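Side-chain contact in possible glutathione S-transferase (Rhodopseudomonas palustris, PDB 3M8N), which probably acts as a glutathione transferase, joining the thiol of glutathione to electrophilic substrates: residues P84-R87 with M88-A91. Numbering follows the deposited sequence.
Sequences PDTR and MDRA
Thr86 OG1 accepts the backbone N-H of Asp89 at 3.2 Å, with an angle of 162° at the hydrogen, which identifies Thr86 as the N-cap of helix 87-117. The hydroxyl sits between its own backbone N and carbonyl carbon (chi1 76°), the rotation that turns OG1 onto the first turn, where it also packs 3.4 Å from Asp89 CB. The carbonyl of the same residue starts the regular helical pattern: Arg90 N donates to Thr86 O in a nearly straight bond (175°), and Ala91 N follows on Arg87 O.

Arg90 then folds back over the approach to the helix. Its CG lies beside the backbone N, anti to the carbonyl carbon, and the chain runs extended to NE, which donates to Pro84 O over 3.0 Å; the donor stands above that carbonyl plane, away from its lone pairs. Asp85 O lies over one face of the guanidinium, 3.3 Å from Arg90 NH2 but at an angle too poor for a hydrogen bond. A water donates to Pro84 O and weakly receives Arg90 NH2, so two donors grip this carbonyl.

The proline ring also packs on the helix, Pro84 CB lying 3.6 Å from Asp89 CB, while Ala155 touches both residues. Asp89 directs OD1 to a salt bridge with Arg64 of the second subunit, and Arg87, separately, makes a cation-pi contact with Tyr75 of that subunit.

The first turn of the long helix that opens the GST C-terminal domain is thus held by two different polar contacts: the threonine cap occupies an amide of the first turn, and Arg90 NE ties Pro84 O to a turn that also contributes to the dimer interface, while the positive charge probably also suits the nearby Asp85 O.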
# COMPACT_ATOMS: atom_id res chain seq x y z
N PRO A 84 16.24 5.24 1.25
CA PRO A 84 17.42 5.05 0.39
C PRO A 84 17.71 6.24 -0.52
O PRO A 84 16.99 7.20 -0.45
CB PRO A 84 17.06 3.83 -0.45
CG PRO A 84 15.66 3.75 -0.39
CD PRO A 84 15.16 4.32 0.88
N ASP A 85 18.72 6.17 -1.37
CA ASP A 85 19.19 7.37 -2.09
C ASP A 85 18.69 7.52 -3.45
O ASP A 85 18.30 8.59 -3.85
CB ASP A 85 20.71 7.46 -2.17
CG ASP A 85 21.35 7.74 -0.82
OD1 ASP A 85 20.75 8.48 0.00
OD2 ASP A 85 22.45 7.21 -0.55
N THR A 86 18.75 6.45 -4.21
CA THR A 86 18.39 6.55 -5.61
C THR A 86 16.89 6.47 -5.83
O THR A 86 16.16 5.98 -5.01
CB THR A 86 19.15 5.53 -6.49
OG1 THR A 86 18.59 4.23 -6.32
CG2 THR A 86 20.64 5.49 -6.18
N ARG A 87 16.46 7.02 -6.94
CA ARG A 87 15.08 6.96 -7.29
C ARG A 87 14.56 5.51 -7.34
O ARG A 87 13.44 5.24 -6.92
CB ARG A 87 14.91 7.63 -8.64
CG ARG A 87 13.48 7.78 -9.08
CD ARG A 87 13.44 8.72 -10.18
NE ARG A 87 12.38 8.31 -11.08
CZ ARG A 87 12.18 8.81 -12.29
NH1 ARG A 87 12.98 9.76 -12.76
NH2 ARG A 87 11.16 8.36 -13.03
N MSE A 88 15.37 4.60 -7.88
CA MSE A 88 15.00 3.23 -8.02
C MSE A 88 14.92 2.48 -6.69
O MSE A 88 14.02 1.72 -6.44
CB MSE A 88 15.95 2.57 -8.99
CG MSE A 88 15.57 1.14 -9.29
SE MSE A 88 13.77 0.72 -10.01
CE MSE A 88 13.90 -1.26 -9.94
N ASP A 89 15.84 2.76 -5.81
CA ASP A 89 15.81 2.18 -4.48
C ASP A 89 14.65 2.63 -3.60
O ASP A 89 14.09 1.87 -2.85
CB ASP A 89 17.11 2.50 -3.79
CG ASP A 89 18.23 1.56 -4.20
OD1 ASP A 89 18.06 0.63 -5.04
OD2 ASP A 89 19.29 1.77 -3.63
N ARG A 90 14.35 3.91 -3.62
CA ARG A 90 13.14 4.39 -3.07
C ARG A 90 11.89 3.69 -3.60
O ARG A 90 11.00 3.41 -2.84
CB ARG A 90 13.09 5.89 -3.28
CG ARG A 90 14.13 6.58 -2.54
CD ARG A 90 14.01 8.01 -2.86
NE ARG A 90 15.04 8.75 -2.19
CZ ARG A 90 15.43 9.96 -2.59
NH1 ARG A 90 14.85 10.53 -3.63
NH2 ARG A 90 16.40 10.60 -1.97
N ALA A 91 11.80 3.46 -4.90
CA ALA A 91 10.62 2.87 -5.52
C ALA A 91 10.51 1.40 -5.11
O ALA A 91 9.42 0.92 -4.89
CB ALA A 91 10.69 3.02 -7.03
O HOH W 1 16.97 9.59 1.13